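Side-chain contacts in CBS domain-containing protein (PDB 1PVM), which is of unknown function but joins a pair of CBS domains, modules that in relatives often sense nucleotides, to a metal-binding ribbon-like domain: residues F8-V11 / E12-M15; S57-S60 / I61-F65; K87-S90 / D91-V94; S135-D138 / I139-H143. All coordinates share one frame; numbering follows the deposited sequence.

Contact 1 (F8-V11 / E12-M15); sequences FMRV and EKIM
Arg10 and Glu12 lie side by side, two residues apart, and point the same way off the turn of residues 10 to 15. Arg10 can be followed outward from its CB. Its CG stands between the backbone N and the carbonyl carbon (chi1 78°) and packs on CG of Lys13 at 3.6 Å, the two side chains crossing at about a right angle. CD passes beside the same lysine carbon and comes toward the carboxylate. A bend at chi3 brings NE round to OE1 of Glu12, 2.7 Å away, in a salt bridge. From the end of the guanidinium NH2 adds a weak bond to that oxygen, so OE1 has two N-H groups of one arginine on it. NE meets OE1 on its anti side, and the two flat groups are turned 36° from each other, so this is not a flat, two-oxygen pairing.

Beneath the side chains the backbone closes the turn. Lys13 N donates to Arg10 O at 3.0 Å, while Val11 O accepts from both Ile14 N at 2.9 Å and Met15 N at 3.0 Å. On the apolar side, Met9 CG presses on Ile14 CG2 at 3.5 Å, closer than carbon atoms usually sit, and Met9 SD rests against CD of Lys13 at 3.8 Å.

The turn lies in the loop ahead of strand 21-23 and packs against the CBS module of residues 77-133. Val11 touches Val97 of helix 94-104, Val111 of strand 108-112 and Val122 of strand 118-123, while Met9 and Ile14 pack on Val94 at the start of the helix.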
loop_
_atom_site.group_PDB
_atom_site.type_symbol
_atom_site.label_atom_id
_atom_site.label_comp_id
_atom_site.label_asym_id
_atom_site.label_seq_id
_atom_site.Cartn_x
_atom_site.Cartn_y
_atom_site.Cartn_z
ATOM N N PHE B 8 25.949 8.579 5.042
ATOM C CA PHE B 8 25.439 9.807 4.443
ATOM C C PHE B 8 25.216 9.591 2.952
ATOM O O PHE B 8 25.828 8.711 2.345
ATOM C CB PHE B 8 26.417 10.969 4.646
ATOM C CG PHE B 8 26.533 11.426 6.071
ATOM C CD1 PHE B 8 27.479 10.867 6.921
ATOM C CD2 PHE B 8 25.682 12.407 6.567
ATOM C CE1 PHE B 8 27.578 11.278 8.250
ATOM C CE2 PHE B 8 25.771 12.825 7.889
ATOM C CZ PHE B 8 26.722 12.258 8.734
ATOM N N MET B 9 24.349 10.411 2.365
ATOM C CA MET B 9 24.021 10.312 0.946
ATOM C C MET B 9 22.984 11.387 0.605
ATOM O O MET B 9 21.933 11.444 1.237
ATOM C CB MET B 9 23.444 8.920 0.660
ATOM C CG MET B 9 23.061 8.667 -0.783
ATOM S SD MET B 9 24.481 8.793 -1.873
ATOM C CE MET B 9 25.436 7.381 -1.329
ATOM N N ARG B 10 23.264 12.248 -0.373
ATOM C CA ARG B 10 22.278 13.270 -0.721
ATOM C C ARG B 10 21.159 12.588 -1.502
ATOM O O ARG B 10 21.421 11.750 -2.365
ATOM C CB ARG B 10 22.907 14.407 -1.542
ATOM C CG ARG B 10 23.158 14.120 -3.002
ATOM C CD ARG B 10 23.909 15.275 -3.667
ATOM N NE ARG B 10 23.049 16.321 -4.225
ATOM C CZ ARG B 10 23.049 17.591 -3.825
ATOM N NH1 ARG B 10 23.852 17.986 -2.845
ATOM N NH2 ARG B 10 22.274 18.482 -4.431
ATOM N N VAL B 11 19.913 12.947 -1.189
ATOM C CA VAL B 11 18.740 12.340 -1.829
ATOM C C VAL B 11 18.809 12.285 -3.337
ATOM O O VAL B 11 18.431 11.288 -3.947
ATOM C CB VAL B 11 17.431 13.087 -1.524
ATOM C CG1 VAL B 11 16.283 12.085 -1.489
ATOM C CG2 VAL B 11 17.536 13.856 -0.256
ATOM N N GLU B 12 19.259 13.384 -3.927
ATOM C CA GLU B 12 19.375 13.515 -5.368
ATOM C C GLU B 12 20.019 12.302 -6.036
ATOM O O GLU B 12 19.626 11.910 -7.133
ATOM C CB GLU B 12 20.171 14.782 -5.679
ATOM C CG GLU B 12 20.328 15.107 -7.146
ATOM C CD GLU B 12 21.011 16.451 -7.353
ATOM O OE1 GLU B 12 22.063 16.692 -6.717
ATOM O OE2 GLU B 12 20.498 17.265 -8.152
ATOM N N LYS B 13 20.995 11.698 -5.364
ATOM C CA LYS B 13 21.710 10.541 -5.902
ATOM C C LYS B 13 20.972 9.203 -5.846
ATOM O O LYS B 13 21.347 8.264 -6.551
ATOM C CB LYS B 13 23.045 10.366 -5.177
ATOM C CG LYS B 13 24.022 11.511 -5.334
ATOM C CD LYS B 13 25.361 11.150 -4.696
ATOM C CE LYS B 13 26.407 12.219 -4.953
ATOM N NZ LYS B 13 26.604 12.465 -6.413
ATOM N N ILE B 14 19.936 9.104 -5.019
ATOM C CA ILE B 14 19.213 7.839 -4.888
ATOM C C ILE B 14 17.746 7.900 -5.284
ATOM O O ILE B 14 17.064 6.877 -5.308
ATOM C CB ILE B 14 19.304 7.300 -3.439
ATOM C CG1 ILE B 14 18.504 8.199 -2.492
ATOM C CG2 ILE B 14 20.760 7.243 -3.002
ATOM C CD1 ILE B 14 18.567 7.776 -1.040
ATOM N N MET B 15 17.264 9.099 -5.585
ATOM C CA MET B 15 15.875 9.288 -5.979
ATOM C C MET B 15 15.623 8.667 -7.350
ATOM O O MET B 15 16.559 8.347 -8.085
ATOM C CB MET B 15 15.553 10.779 -6.049
ATOM C CG MET B 15 16.222 11.472 -7.228
ATOM S SD MET B 15 15.961 13.240 -7.255
ATOM C CE MET B 15 16.901 13.711 -8.699
#

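Contact 2 (S57-S60 / I61-F65); sequences SERS and IIKRF
Ser57 O is held by two donors at the start of the helix: the hydroxyl of Ser60, which gives its proton at 2.7 Å from OG, and Ile61 N at 3.3 Å. Both come to the same face of the carbonyl plane. Ser60 OG reaches back because it stands between its own backbone N and carbonyl carbon (chi1 70°). Ser57 is at the N-cap position, and its OG accepts the capping bond from Ser60 N at 3.2 Å, so Ser60 gives both of these bonds.

From this cap, helix 58-65 of the first CBS domain runs on directly from strand 52-57. Ile62 N bonds to Glu58 O, and Lys63 N makes a short bond of 2.8 Å to Arg59 O. Toward the far end a wider, pi-type turn spans residues 61 to 65.

One turn apart, Arg59 and Lys63 run alongside each other: CD of the arginine touches CG of the lysine at 3.6 Å, a contact of methylene groups. Bends at chi2 and chi3 of Arg59 carry its guanidinium away from this helix to Glu58 of the second subunit, and Glu58 here pairs likewise with Arg59 of that subunit, a reciprocal pair of salt bridges between the two chains of the dimer. Ile61 folds its CG1 over the cap, 3.4 Å from Ser57 O, and also packs on Val32 of helix 28-38.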
loop_
_atom_site.group_PDB
_atom_site.type_symbol
_atom_site.label_atom_id
_atom_site.label_comp_id
_atom_site.label_asym_id
_atom_site.label_seq_id
_atom_site.Cartn_x
_atom_site.Cartn_y
_atom_site.Cartn_z
ATOM N N SER B 57 -0.521 7.902 -3.865
ATOM C CA SER B 57 0.130 6.707 -3.328
ATOM C C SER B 57 -0.895 5.626 -2.997
ATOM O O SER B 57 -2.097 5.874 -3.025
ATOM C CB SER B 57 0.893 7.061 -2.051
ATOM O OG SER B 57 -0.006 7.452 -1.024
ATOM N N GLU B 58 -0.422 4.428 -2.673
ATOM C CA GLU B 58 -1.336 3.343 -2.322
ATOM C C GLU B 58 -2.167 3.719 -1.105
ATOM O O GLU B 58 -3.386 3.553 -1.096
ATOM C CB GLU B 58 -0.576 2.063 -1.983
ATOM C CG GLU B 58 -0.126 1.234 -3.153
ATOM C CD GLU B 58 0.284 -0.165 -2.712
ATOM O OE1 GLU B 58 1.249 -0.293 -1.927
ATOM O OE2 GLU B 58 -0.370 -1.134 -3.146
ATOM N N ARG B 59 -1.494 4.211 -0.071
ATOM C CA ARG B 59 -2.179 4.589 1.154
ATOM C C ARG B 59 -3.206 5.695 0.909
ATOM O O ARG B 59 -4.283 5.678 1.507
ATOM C CB ARG B 59 -1.158 5.016 2.222
ATOM C CG ARG B 59 -1.754 5.277 3.607
ATOM C CD ARG B 59 -2.571 4.098 4.115
ATOM N NE ARG B 59 -1.771 2.885 4.252
ATOM C CZ ARG B 59 -0.884 2.671 5.220
ATOM N NH1 ARG B 59 -0.675 3.590 6.153
ATOM N NH2 ARG B 59 -0.202 1.533 5.248
ATOM N N SER B 60 -2.897 6.647 0.027
ATOM C CA SER B 60 -3.854 7.725 -0.237
ATOM C C SER B 60 -5.156 7.132 -0.795
ATOM O O SER B 60 -6.245 7.603 -0.483
ATOM C CB SER B 60 -3.272 8.767 -1.214
ATOM O OG SER B 60 -3.139 8.272 -2.536
ATOM N N ILE B 61 -5.034 6.086 -1.605
ATOM C CA ILE B 61 -6.204 5.430 -2.183
ATOM C C ILE B 61 -6.996 4.682 -1.104
ATOM O O ILE B 61 -8.228 4.738 -1.070
ATOM C CB ILE B 61 -5.766 4.455 -3.301
ATOM C CG1 ILE B 61 -5.157 5.260 -4.452
ATOM C CG2 ILE B 61 -6.940 3.626 -3.777
ATOM C CD1 ILE B 61 -4.413 4.434 -5.476
ATOM N N ILE B 62 -6.289 3.994 -0.211
ATOM C CA ILE B 62 -6.937 3.245 0.865
ATOM C C ILE B 62 -7.623 4.175 1.874
ATOM O O ILE B 62 -8.741 3.906 2.336
ATOM C CB ILE B 62 -5.910 2.360 1.629
ATOM C CG1 ILE B 62 -5.306 1.311 0.689
ATOM C CG2 ILE B 62 -6.574 1.698 2.827
ATOM C CD1 ILE B 62 -6.307 0.377 0.048
ATOM N N LYS B 63 -6.961 5.280 2.201
ATOM C CA LYS B 63 -7.486 6.230 3.182
ATOM C C LYS B 63 -8.493 7.245 2.656
ATOM O O LYS B 63 -9.434 7.611 3.358
ATOM C CB LYS B 63 -6.330 7.009 3.830
ATOM C CG LYS B 63 -5.406 6.196 4.730
ATOM C CD LYS B 63 -6.023 5.918 6.094
ATOM C CE LYS B 63 -6.274 7.200 6.877
ATOM N NZ LYS B 63 -6.787 6.929 8.255
ATOM N N ARG B 64 -8.302 7.697 1.422
ATOM C CA ARG B 64 -9.175 8.724 0.883
ATOM C C ARG B 64 -10.090 8.345 -0.269
ATOM O O ARG B 64 -11.040 9.068 -0.560
ATOM C CB ARG B 64 -8.320 9.936 0.524
ATOM C CG ARG B 64 -7.436 10.355 1.689
ATOM C CD ARG B 64 -6.473 11.456 1.312
ATOM N NE ARG B 64 -6.735 12.673 2.071
ATOM C CZ ARG B 64 -7.826 13.420 1.935
ATOM N NH1 ARG B 64 -8.763 13.077 1.064
ATOM N NH2 ARG B 64 -7.975 14.516 2.669
ATOM N N PHE B 65 -9.821 7.229 -0.937
ATOM C CA PHE B 65 -10.705 6.818 -2.021
ATOM C C PHE B 65 -11.721 5.766 -1.582
ATOM O O PHE B 65 -12.923 5.961 -1.730
ATOM C CB PHE B 65 -9.936 6.249 -3.210
ATOM C CG PHE B 65 -10.816 5.508 -4.175
ATOM C CD1 PHE B 65 -11.717 6.194 -4.984
ATOM C CD2 PHE B 65 -10.799 4.117 -4.223
ATOM C CE1 PHE B 65 -12.592 5.506 -5.824
ATOM C CE2 PHE B 65 -11.667 3.420 -5.057
ATOM C CZ PHE B 65 -12.565 4.117 -5.859
#

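Contact 3 (K87-S90 / D91-V94); sequences KVKS and DYDV
Val88 packs over one face of the Tyr92 ring, and this is the close side of the contact. Its CB lies 4.1 Å from the ring centroid, 26° off the ring normal, in a CH-pi contact; the nearest ring atom is CD2, at 3.7 Å from that CB. CG1 of the valine, set beside its own backbone N, touches CD2 and CE2 as well. Lys89 N lies over the same face, 3.7 Å above the ring plane and offset toward the rim, while Lys89 CB comes past the rim, 3.7 Å from Tyr92 CD1. A chi1 of -93°, off the usual staggered position, lays the ring over Val88 and Lys89 N. Val88 also meets Val97 and Tyr100 of helix 94-104, and the backbones of Ser90 and Tyr92 bond to those of Glu12 and Val11 in the N-terminal loop.

What folds the tyrosine back is a type I beta turn from Lys89 to Tyr92, closed by Tyr92 N donating to Lys89 O at 3.1 Å. The turn leads strand 87-89, an edge strand, within this chain, of the second CBS domain's sheet, toward helix 94-104, where Asp93 is the N-cap and its OD2 accepts from Lys95 N.

The other side of the turn is looser. Asp91 is exposed; its OD1 meets Lys89 CB at 3.3 Å and lies at the edge of the tyrosine ring, in its plane, and its side chain also touches Arg10. The Lys89 chain bends at chi2 and leads away from the turn, and its NZ bonds to Asp113 O.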
loop_
_atom_site.group_PDB
_atom_site.type_symbol
_atom_site.label_atom_id
_atom_site.label_comp_id
_atom_site.label_asym_id
_atom_site.label_seq_id
_atom_site.Cartn_x
_atom_site.Cartn_y
_atom_site.Cartn_z
ATOM N N LYS B 87 7.249 16.970 -0.209
ATOM C CA LYS B 87 8.538 17.101 -0.871
ATOM C C LYS B 87 9.697 17.508 0.025
ATOM O O LYS B 87 9.504 18.067 1.107
ATOM C CB LYS B 87 8.407 18.113 -2.011
ATOM C CG LYS B 87 8.132 19.538 -1.542
ATOM C CD LYS B 87 7.780 20.449 -2.715
ATOM C CE LYS B 87 7.855 21.917 -2.321
ATOM N NZ LYS B 87 7.033 22.213 -1.128
ATOM N N VAL B 88 10.905 17.204 -0.445
ATOM C CA VAL B 88 12.143 17.557 0.246
ATOM C C VAL B 88 13.085 18.117 -0.822
ATOM O O VAL B 88 12.907 17.847 -2.011
ATOM C CB VAL B 88 12.825 16.330 0.912
ATOM C CG1 VAL B 88 11.933 15.759 2.001
ATOM C CG2 VAL B 88 13.156 15.271 -0.136
ATOM N N LYS B 89 14.067 18.908 -0.404
ATOM C CA LYS B 89 15.030 19.476 -1.342
ATOM C C LYS B 89 16.039 18.422 -1.774
ATOM O O LYS B 89 16.377 17.516 -1.006
ATOM C CB LYS B 89 15.752 20.666 -0.713
ATOM C CG LYS B 89 14.907 21.926 -0.668
ATOM C CD LYS B 89 14.618 22.431 -2.082
ATOM C CE LYS B 89 13.733 23.674 -2.076
ATOM N NZ LYS B 89 13.536 24.234 -3.448
ATOM N N SER B 90 16.526 18.553 -3.007
ATOM C CA SER B 90 17.479 17.603 -3.571
ATOM C C SER B 90 18.801 17.496 -2.817
ATOM O O SER B 90 19.523 16.515 -2.979
ATOM C CB SER B 90 17.760 17.948 -5.035
ATOM O OG SER B 90 18.349 19.232 -5.151
ATOM N N ASP B 91 19.122 18.492 -1.997
ATOM C CA ASP B 91 20.377 18.449 -1.251
ATOM C C ASP B 91 20.246 17.831 0.142
ATOM O O ASP B 91 21.220 17.743 0.884
ATOM C CB ASP B 91 20.995 19.853 -1.169
ATOM C CG ASP B 91 20.161 20.823 -0.356
ATOM O OD1 ASP B 91 18.969 20.542 -0.096
ATOM O OD2 ASP B 91 20.703 21.887 0.018
ATOM N N TYR B 92 19.043 17.385 0.488
ATOM C CA TYR B 92 18.801 16.747 1.784
ATOM C C TYR B 92 19.612 15.465 1.953
ATOM O O TYR B 92 19.793 14.702 1.004
ATOM C CB TYR B 92 17.322 16.369 1.924
ATOM C CG TYR B 92 16.438 17.390 2.599
ATOM C CD1 TYR B 92 16.572 18.750 2.336
ATOM C CD2 TYR B 92 15.429 16.985 3.470
ATOM C CE1 TYR B 92 15.718 19.687 2.927
ATOM C CE2 TYR B 92 14.572 17.906 4.061
ATOM C CZ TYR B 92 14.720 19.253 3.786
ATOM O OH TYR B 92 13.863 20.163 4.364
ATOM N N ASP B 93 20.100 15.230 3.165
ATOM C CA ASP B 93 20.812 13.997 3.455
ATOM C C ASP B 93 19.686 12.991 3.693
ATOM O O ASP B 93 18.572 13.388 4.042
ATOM C CB ASP B 93 21.642 14.125 4.736
ATOM C CG ASP B 93 22.261 12.808 5.153
ATOM O OD1 ASP B 93 23.134 12.310 4.415
ATOM O OD2 ASP B 93 21.875 12.257 6.204
ATOM N N VAL B 94 19.957 11.704 3.513
ATOM C CA VAL B 94 18.915 10.703 3.725
ATOM C C VAL B 94 18.319 10.822 5.126
ATOM O O VAL B 94 17.134 10.547 5.323
ATOM C CB VAL B 94 19.435 9.250 3.514
ATOM C CG1 VAL B 94 19.934 9.075 2.091
ATOM C CG2 VAL B 94 20.524 8.915 4.526
#

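Contact 4 (S135-D138 / I139-H143); sequences SITD and ILLSH
Ile136 and Leu140 lie side by side one helical turn apart, pointing the same way, with CG2 of the isoleucine 4.0 Å from CD1 of the leucine. Thr137 and Leu141 repeat the pattern on the next ridge: the methyl CG2 meets Leu141 CD1, also at 4.0 Å. In Thr137 that methyl is anti to the backbone N, and OG1 stands on the other branch (chi1 -59°), turned to Arg133 O and to Ser128 OG of the second subunit.

Behind these pairs, regular i to i+4 bonds set the spacing. Leu141 N reaches Thr137 O at 2.8 Å, and Ser142 N reaches Asp138 O at the same length.

Further out, helix 133-145 is placed by its neighbours. Ile139 packs on Ala98 of helix 94-104 and on Leu124 of helix 124-127, while Leu140 and Leu141 meet Thr125 of the second subunit. Ser102 OG bonds to both Asp138 OD2 and Ser142 OG.

Ile136, Ile139, Leu140 and Leu141 thus seat the helix by apolar contact, and Thr137 is mixed, its methyl packed and its hydroxyl bonded. Asp138 and Ser142 are instead tied by hydrogen bonds to Ser102 on helix 94-104, which may moderate the charge of the aspartate.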
loop_
_atom_site.group_PDB
_atom_site.type_symbol
_atom_site.label_atom_id
_atom_site.label_comp_id
_atom_site.label_asym_id
_atom_site.label_seq_id
_atom_site.Cartn_x
_atom_site.Cartn_y
_atom_site.Cartn_z
ATOM N N SER B 135 16.015 3.813 12.091
ATOM C CA SER B 135 15.367 4.850 11.305
ATOM C C SER B 135 14.316 4.239 10.372
ATOM O O SER B 135 13.240 4.814 10.165
ATOM C CB SER B 135 16.408 5.627 10.506
ATOM O OG SER B 135 15.822 6.764 9.910
ATOM N N ILE B 136 14.631 3.069 9.821
ATOM C CA ILE B 136 13.715 2.368 8.925
ATOM C C ILE B 136 12.467 1.945 9.703
ATOM O O ILE B 136 11.347 2.121 9.230
ATOM C CB ILE B 136 14.391 1.120 8.304
ATOM C CG1 ILE B 136 15.509 1.562 7.359
ATOM C CG2 ILE B 136 13.366 0.269 7.556
ATOM C CD1 ILE B 136 16.426 0.424 6.921
ATOM N N THR B 137 12.665 1.391 10.894
ATOM C CA THR B 137 11.546 0.969 11.734
ATOM C C THR B 137 10.681 2.188 12.090
ATOM O O THR B 137 9.447 2.108 12.112
ATOM C CB THR B 137 12.063 0.296 13.023
ATOM O OG1 THR B 137 12.870 -0.829 12.667
ATOM C CG2 THR B 137 10.910 -0.176 13.891
ATOM N N ASP B 138 11.330 3.320 12.356
ATOM C CA ASP B 138 10.613 4.545 12.689
ATOM C C ASP B 138 9.665 4.952 11.564
ATOM O O ASP B 138 8.491 5.229 11.802
ATOM C CB ASP B 138 11.595 5.687 12.955
ATOM C CG ASP B 138 10.894 7.028 13.120
ATOM O OD1 ASP B 138 10.059 7.155 14.040
ATOM O OD2 ASP B 138 11.169 7.950 12.327
ATOM N N ILE B 139 10.181 5.003 10.341
ATOM C CA ILE B 139 9.364 5.367 9.186
ATOM C C ILE B 139 8.197 4.388 9.037
ATOM O O ILE B 139 7.060 4.800 8.794
ATOM C CB ILE B 139 10.205 5.360 7.889
ATOM C CG1 ILE B 139 11.253 6.473 7.948
ATOM C CG2 ILE B 139 9.302 5.540 6.666
ATOM C CD1 ILE B 139 12.211 6.477 6.761
ATOM N N LEU B 140 8.482 3.096 9.193
ATOM C CA LEU B 140 7.444 2.074 9.078
ATOM C C LEU B 140 6.345 2.252 10.126
ATOM O O LEU B 140 5.157 2.156 9.806
ATOM C CB LEU B 140 8.056 0.674 9.191
ATOM C CG LEU B 140 8.904 0.236 7.993
ATOM C CD1 LEU B 140 9.643 -1.051 8.326
ATOM C CD2 LEU B 140 8.007 0.051 6.773
ATOM N N LEU B 141 6.738 2.525 11.366
ATOM C CA LEU B 141 5.765 2.726 12.440
ATOM C C LEU B 141 4.970 4.014 12.234
ATOM O O LEU B 141 3.753 4.056 12.455
ATOM C CB LEU B 141 6.470 2.762 13.799
ATOM C CG LEU B 141 7.019 1.414 14.277
ATOM C CD1 LEU B 141 7.755 1.596 15.594
ATOM C CD2 LEU B 141 5.875 0.421 14.436
ATOM N N SER B 142 5.653 5.068 11.806
ATOM C CA SER B 142 4.979 6.340 11.576
ATOM C C SER B 142 3.996 6.257 10.414
ATOM O O SER B 142 2.955 6.910 10.434
ATOM C CB SER B 142 5.998 7.448 11.308
ATOM O OG SER B 142 6.707 7.776 12.491
ATOM N N HIS B 143 4.322 5.459 9.402
ATOM C CA HIS B 143 3.436 5.319 8.249
ATOM C C HIS B 143 2.159 4.573 8.616
ATOM O O HIS B 143 1.094 4.820 8.045
ATOM C CB HIS B 143 4.152 4.589 7.114
ATOM C CG HIS B 143 3.313 4.414 5.886
ATOM N ND1 HIS B 143 2.758 5.477 5.206
ATOM C CD2 HIS B 143 2.929 3.299 5.221
ATOM C CE1 HIS B 143 2.065 5.023 4.176
ATOM N NE2 HIS B 143 2.153 3.706 4.163
#

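Along the chain the four contacts come in series. Contacts 1 and 3 are neighbours, centres about 8 Å apart, because the N-terminal loop crosses to the CBS module of residues 77-133: Met9 O lies 3.0 Å from Val94 N, a probable hydrogen bond. Contact 2 is on the opposite side of the chain's centre, about 27 Å from contact 1 centre to centre, on helix 58-65 of the first module. Contact 4, on helix 133-145, is about 18 Å from both contacts 2 and 3 between centres. Its end meets contact 2, where Arg59 NH1 approaches His143 O. Contacts 2 and 4 both touch the second subunit, so helices from both parts of the chain take part in the dimer.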